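Side-chain contacts in acyl-CoA dehydrogenase domain protein Tcur3483 (Thermomonospora curvata, PDB 6WY9), which binds flavin adenine dinucleotide and, as an acyl-CoA dehydrogenase relative, probably oxidises CH-CH groups of its substrates: residues A[311-314]-A[315-319]; A[388-391]-A[392-395]. All blocks are in the same frame, centred on the assembly; numbering follows the deposited sequence.

Interaction 1 of 2, residues A[311-314]-A[315-319]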
loop_
_atom_site.group_PDB
_atom_site.type_symbol
_atom_site.label_atom_id
_atom_site.label_comp_id
_atom_site.label_asym_id
_atom_site.label_seq_id
_atom_site.Cartn_x
_atom_site.Cartn_y
_atom_site.Cartn_z
ATOM N N LEU A 311 -12.743 -4.213 15.564
ATOM C CA LEU A 311 -13.777 -4.524 14.578
ATOM C C LEU A 311 -14.323 -5.940 14.792
ATOM O O LEU A 311 -15.535 -6.146 14.779
ATOM C CB LEU A 311 -13.202 -4.346 13.183
ATOM C CG LEU A 311 -12.904 -2.912 12.758
ATOM C CD1 LEU A 311 -12.208 -2.975 11.404
ATOM C CD2 LEU A 311 -14.230 -2.112 12.667
ATOM N N ASN A 312 -13.428 -6.920 15.051
ATOM C CA ASN A 312 -13.866 -8.296 15.326
ATOM C C ASN A 312 -14.813 -8.351 16.508
ATOM O O ASN A 312 -15.846 -9.047 16.473
ATOM C CB ASN A 312 -12.650 -9.195 15.581
ATOM C CG ASN A 312 -11.912 -9.476 14.328
ATOM O OD1 ASN A 312 -12.414 -9.137 13.257
ATOM N ND2 ASN A 312 -10.719 -10.081 14.420
ATOM N N TRP A 313 -14.495 -7.603 17.559
ATOM C CA TRP A 313 -15.340 -7.608 18.745
ATOM C C TRP A 313 -16.738 -7.073 18.429
ATOM O O TRP A 313 -17.751 -7.722 18.735
ATOM C CB TRP A 313 -14.670 -6.803 19.862
ATOM C CG TRP A 313 -15.447 -6.831 21.113
ATOM C CD1 TRP A 313 -16.067 -5.785 21.714
ATOM C CD2 TRP A 313 -15.718 -7.982 21.921
ATOM N NE1 TRP A 313 -16.700 -6.207 22.869
ATOM C CE2 TRP A 313 -16.501 -7.553 23.011
ATOM C CE3 TRP A 313 -15.365 -9.331 21.834
ATOM C CZ2 TRP A 313 -16.937 -8.425 24.002
ATOM C CZ3 TRP A 313 -15.796 -10.192 22.820
ATOM C CH2 TRP A 313 -16.577 -9.739 23.887
ATOM N N LYS A 314 -16.816 -5.886 17.827
ATOM C CA LYS A 314 -18.115 -5.367 17.399
ATOM C C LYS A 314 -18.867 -6.379 16.535
ATOM O O LYS A 314 -20.057 -6.638 16.749
ATOM C CB LYS A 314 -17.934 -4.067 16.630
ATOM C CG LYS A 314 -17.378 -2.895 17.392
ATOM C CD LYS A 314 -17.345 -1.698 16.423
ATOM C CE LYS A 314 -18.755 -1.335 15.852
ATOM N NZ LYS A 314 -18.642 -0.594 14.525
ATOM N N MET A 315 -18.185 -6.982 15.556
ATOM C CA MET A 315 -18.907 -7.870 14.643
ATOM C C MET A 315 -19.354 -9.174 15.317
ATOM O O MET A 315 -20.437 -9.685 15.016
ATOM C CB MET A 315 -18.059 -8.115 13.405
ATOM C CG MET A 315 -17.778 -6.777 12.677
ATOM S SD MET A 315 -19.149 -5.530 12.655
ATOM C CE MET A 315 -18.193 -4.005 12.380
ATOM N N THR A 316 -18.574 -9.709 16.256
ATOM C CA THR A 316 -19.050 -10.863 17.017
ATOM C C THR A 316 -20.303 -10.522 17.799
ATOM O O THR A 316 -21.267 -11.304 17.835
ATOM C CB THR A 316 -17.938 -11.366 17.938
ATOM O OG1 THR A 316 -16.824 -11.695 17.123
ATOM C CG2 THR A 316 -18.368 -12.637 18.662
ATOM N N ILE A 317 -20.329 -9.346 18.417
ATOM C CA ILE A 317 -21.528 -8.944 19.138
ATOM C C ILE A 317 -22.729 -8.938 18.206
ATOM O O ILE A 317 -23.829 -9.414 18.546
ATOM C CB ILE A 317 -21.316 -7.568 19.783
ATOM C CG1 ILE A 317 -20.344 -7.726 20.982
ATOM C CG2 ILE A 317 -22.707 -7.005 20.160
ATOM C CD1 ILE A 317 -19.809 -6.443 21.578
ATOM N N ALA A 318 -22.549 -8.344 17.027
ATOM C CA ALA A 318 -23.629 -8.267 16.056
ATOM C C ALA A 318 -24.103 -9.660 15.653
ATOM O O ALA A 318 -25.303 -9.936 15.647
ATOM C CB ALA A 318 -23.138 -7.471 14.826
ATOM N N VAL A 319 -23.165 -10.555 15.306
ATOM C CA VAL A 319 -23.550 -11.844 14.737
ATOM C C VAL A 319 -24.282 -12.683 15.774
ATOM O O VAL A 319 -25.310 -13.303 15.478
ATOM C CB VAL A 319 -22.323 -12.582 14.159
ATOM C CG1 VAL A 319 -21.379 -13.015 15.265
ATOM C CG2 VAL A 319 -22.765 -13.799 13.322
#
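W313 and I317 meet one turn apart on helix 292-321, a member of the alpha-helical C-terminal domain of the acyl-CoA dehydrogenase fold. Their i to i+4 contact is a CH-pi interaction in one of the two modelled conformers of W313, and is to that extent doubtful: I317 CD1 sits 3.8 Å from the centroid of the five-membered ring of W313, over the face but displaced toward its rim. With CG anti to the backbone N (chi1 -177°), W313 swings its indole outward, so that the long CG1-CD1 branch of I317 can lie over the five-membered ring. Both residues also rest on I90 of helix 90-103, an apolar partner for both side chains.

The apolar contact between L311 and M315 is looser, with L311 CD2 4.4 Å from M315 CE. The flexible M315 chain bends at chi2 (-37°) and runs beside K314, while both L311 and M315 face helix 326-350.

Regular alpha-helical hydrogen bonds carry the backbone: I317 N to W313 O and A318 N to K314 O are two of four such bonds. The shortest runs from T316 N to N312 O, at 2.8 Å.

Interaction 2 of 2, residues A[388-391]-A[392-395]. With FDA (dihydroflavine-adenine dinucleotide), chain C.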
loop_
_atom_site.group_PDB
_atom_site.type_symbol
_atom_site.label_atom_id
_atom_site.label_comp_id
_atom_site.label_asym_id
_atom_site.label_seq_id
_atom_site.Cartn_x
_atom_site.Cartn_y
_atom_site.Cartn_z
ATOM N N GLU A 388 -12.508 -9.950 -2.994
ATOM C CA GLU A 388 -13.037 -9.101 -4.079
ATOM C C GLU A 388 -14.562 -8.979 -4.016
ATOM O O GLU A 388 -15.131 -7.904 -4.251
ATOM C CB GLU A 388 -12.647 -9.657 -5.459
ATOM C CG GLU A 388 -11.124 -9.368 -5.795
ATOM C CD GLU A 388 -10.190 -10.536 -5.386
ATOM O OE1 GLU A 388 -10.554 -11.280 -4.443
ATOM O OE2 GLU A 388 -9.116 -10.708 -6.031
ATOM N N VAL A 389 -15.228 -10.096 -3.816
ATOM C CA VAL A 389 -16.686 -10.102 -3.769
ATOM C C VAL A 389 -17.162 -9.390 -2.511
ATOM O O VAL A 389 -18.187 -8.687 -2.519
ATOM C CB VAL A 389 -17.178 -11.550 -3.868
ATOM C CG1 VAL A 389 -18.702 -11.659 -3.601
ATOM C CG2 VAL A 389 -16.817 -12.084 -5.259
ATOM N N LEU A 390 -16.421 -9.550 -1.415
ATOM C CA LEU A 390 -16.776 -8.827 -0.196
ATOM C C LEU A 390 -16.679 -7.313 -0.415
ATOM O O LEU A 390 -17.545 -6.556 0.029
ATOM C CB LEU A 390 -15.872 -9.299 0.946
ATOM C CG LEU A 390 -16.133 -10.777 1.296
ATOM C CD1 LEU A 390 -15.282 -11.152 2.529
ATOM C CD2 LEU A 390 -17.572 -11.092 1.563
ATOM N N ARG A 391 -15.648 -6.853 -1.138
ATOM C CA ARG A 391 -15.562 -5.422 -1.467
ATOM C C ARG A 391 -16.716 -4.970 -2.377
ATOM O O ARG A 391 -17.266 -3.871 -2.182
ATOM C CB ARG A 391 -14.188 -5.104 -2.115
ATOM C CG ARG A 391 -13.010 -5.110 -1.120
ATOM C CD ARG A 391 -11.681 -4.587 -1.787
ATOM N NE ARG A 391 -10.702 -4.221 -0.777
ATOM C CZ ARG A 391 -9.949 -5.100 -0.111
ATOM N NH1 ARG A 391 -10.049 -6.413 -0.357
ATOM N NH2 ARG A 391 -9.111 -4.667 0.813
ATOM N N ASP A 392 -17.107 -5.795 -3.358
ATOM C CA ASP A 392 -18.304 -5.490 -4.153
ATOM C C ASP A 392 -19.497 -5.253 -3.237
ATOM O O ASP A 392 -20.303 -4.356 -3.466
ATOM C CB ASP A 392 -18.699 -6.635 -5.090
ATOM C CG ASP A 392 -17.690 -6.904 -6.219
ATOM O OD1 ASP A 392 -16.750 -6.124 -6.435
ATOM O OD2 ASP A 392 -17.879 -7.951 -6.875
ATOM N N MET A 393 -19.686 -6.161 -2.269
ATOM C CA MET A 393 -20.837 -6.092 -1.381
ATOM C C MET A 393 -20.747 -4.869 -0.472
ATOM O O MET A 393 -21.771 -4.247 -0.181
ATOM C CB MET A 393 -20.930 -7.371 -0.549
ATOM C CG MET A 393 -21.438 -8.576 -1.303
ATOM S SD MET A 393 -21.283 -10.117 -0.352
ATOM C CE MET A 393 -22.053 -11.152 -1.624
ATOM N N VAL A 394 -19.541 -4.542 0.021
ATOM C CA VAL A 394 -19.365 -3.300 0.795
ATOM C C VAL A 394 -19.880 -2.108 0.000
ATOM O O VAL A 394 -20.631 -1.271 0.523
ATOM C CB VAL A 394 -17.892 -3.102 1.217
ATOM C CG1 VAL A 394 -17.655 -1.632 1.817
ATOM C CG2 VAL A 394 -17.478 -4.173 2.237
ATOM N N ALA A 395 -19.513 -2.030 -1.286
ATOM C CA ALA A 395 -19.960 -0.912 -2.116
ATOM C C ALA A 395 -21.461 -0.950 -2.353
ATOM O O ALA A 395 -22.136 0.087 -2.243
ATOM C CB ALA A 395 -19.209 -0.902 -3.463
HETATM P PA FDA C . -12.022 -19.171 -7.748
HETATM O O1A FDA C . -11.388 -19.764 -8.966
HETATM O O2A FDA C . -13.552 -19.037 -7.676
HETATM O O5B FDA C . -11.504 -17.563 -7.631
HETATM C C5B FDA C . -10.102 -17.569 -7.602
HETATM C C4B FDA C . -9.660 -16.108 -7.398
HETATM O O4B FDA C . -10.367 -15.319 -8.470
HETATM C C3B FDA C . -10.221 -15.480 -6.121
HETATM O O3B FDA C . -9.384 -15.651 -5.038
HETATM C C2B FDA C . -10.222 -14.006 -6.488
HETATM O O2B FDA C . -8.873 -13.407 -6.560
HETATM C C1B FDA C . -10.737 -13.999 -7.961
HETATM N N9A FDA C . -12.171 -13.755 -8.106
HETATM C C8A FDA C . -13.232 -14.682 -8.068
HETATM N N7A FDA C . -14.408 -14.113 -8.305
HETATM C C5A FDA C . -14.126 -12.778 -8.500
HETATM C C6A FDA C . -14.968 -11.685 -8.758
HETATM N N6A FDA C . -16.302 -11.832 -8.875
HETATM N N1A FDA C . -14.452 -10.446 -8.904
HETATM C C2A FDA C . -13.095 -10.375 -8.767
HETATM N N3A FDA C . -12.161 -11.323 -8.512
HETATM C C4A FDA C . -12.729 -12.534 -8.395
HETATM N N1 FDA C . -14.635 -25.217 0.732
HETATM C C2 FDA C . -15.655 -26.057 1.225
HETATM O O2 FDA C . -16.698 -26.237 0.559
HETATM N N3 FDA C . -15.421 -26.644 2.463
HETATM C C4 FDA C . -14.248 -26.463 3.231
HETATM O O4 FDA C . -14.127 -27.045 4.302
HETATM C C4X FDA C . -13.259 -25.594 2.651
HETATM N N5 FDA C . -12.069 -25.364 3.344
HETATM C C5X FDA C . -10.971 -24.972 2.626
HETATM C C6 FDA C . -9.727 -25.122 3.118
HETATM C C7 FDA C . -8.618 -24.726 2.330
HETATM C C7M FDA C . -7.324 -24.907 2.882
HETATM C C8 FDA C . -8.765 -24.175 1.112
HETATM C C8M FDA C . -7.610 -23.751 0.293
HETATM C C9 FDA C . -10.043 -23.988 0.615
HETATM C C9A FDA C . -11.137 -24.400 1.369
HETATM N N10 FDA C . -12.443 -24.217 0.885
HETATM C C10 FDA C . -13.445 -25.016 1.447
HETATM C "C1'" FDA C . -12.628 -23.714 -0.506
HETATM C "C2'" FDA C . -12.851 -22.176 -0.544
HETATM O "O2'" FDA C . -14.076 -21.861 -0.083
HETATM C "C3'" FDA C . -12.647 -21.805 -2.083
HETATM O "O3'" FDA C . -11.291 -21.942 -2.458
HETATM C "C4'" FDA C . -13.172 -20.407 -2.372
HETATM O "O4'" FDA C . -14.553 -20.455 -2.267
HETATM C "C5'" FDA C . -12.640 -19.962 -3.761
HETATM O "O5'" FDA C . -13.166 -20.836 -4.716
HETATM P P FDA C . -11.996 -21.224 -5.794
HETATM O O1P FDA C . -10.923 -21.789 -4.996
HETATM O O2P FDA C . -12.662 -22.051 -6.883
HETATM O O3P FDA C . -11.385 -19.828 -6.452
#
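V389 and M393 pair their side chains one turn apart on helix 387-399, in the C-terminal domain of the acyl-CoA dehydrogenase fold, with V389 alone of the two beside the adenine of the flavin cofactor. Apolar contact joins V389 CG1 to M393 CE at 3.9 Å, the two chains running side by side; an extended methionine is long enough to reach back to the valine. The other valine methyl, V389 CG2, lies 3.7 Å from FDA N6A, so the branched residue serves helix and cofactor at once. M393 SD approaches L390 CD2 more loosely, at 4.3 Å.

The polar contact with the cofactor belongs to E388. Its CB and CG lie against the adenine, with E388 CB 3.4 Å from FDA C2A, and the bend at chi2 (93°) then turns the carboxylate toward the ribose, where E388 OE2 accepts a hydrogen bond from FDA O2B at 2.8 Å. Polar side chains of one neighbouring subunit bond to both carboxylate oxygens, which should help fix its orientation.

Four i to i+4 backbone bonds complete the turns, from D392 N to E388 O through A395 N to R391 O.

Around the helix, R391 forms a salt bridge with an acidic side chain of a different neighbouring subunit, which also gives D392 polar partners, and another with E338 of helix 326-350. L390 and V394 pack on that same helix, while V389 touches T153 in a loop.

How the interactions relate
From the N terminus, the chain first meets interaction 1 on helix 292-321, then passes through helices 326-350 and 369-380 before reaching interaction 2 on helix 387-399. Each contact spans about one helical turn and closes no long loop; the two follow in series, neither nesting nor crossing. The centres of interaction 1 and interaction 2 lie about 19 Å apart, and the nearest atoms of interactions 1 and 2 about 10 Å apart, without touching. Helix 326-350 is a shared neighbour, receiving side chains from both, so it links the two regions within the C-terminal domain. Interaction 1 additionally faces helices 90-103 and 263-286 and touches another subunit through L311 and K314; interaction 2 joins the cofactor pocket to neighbouring subunits.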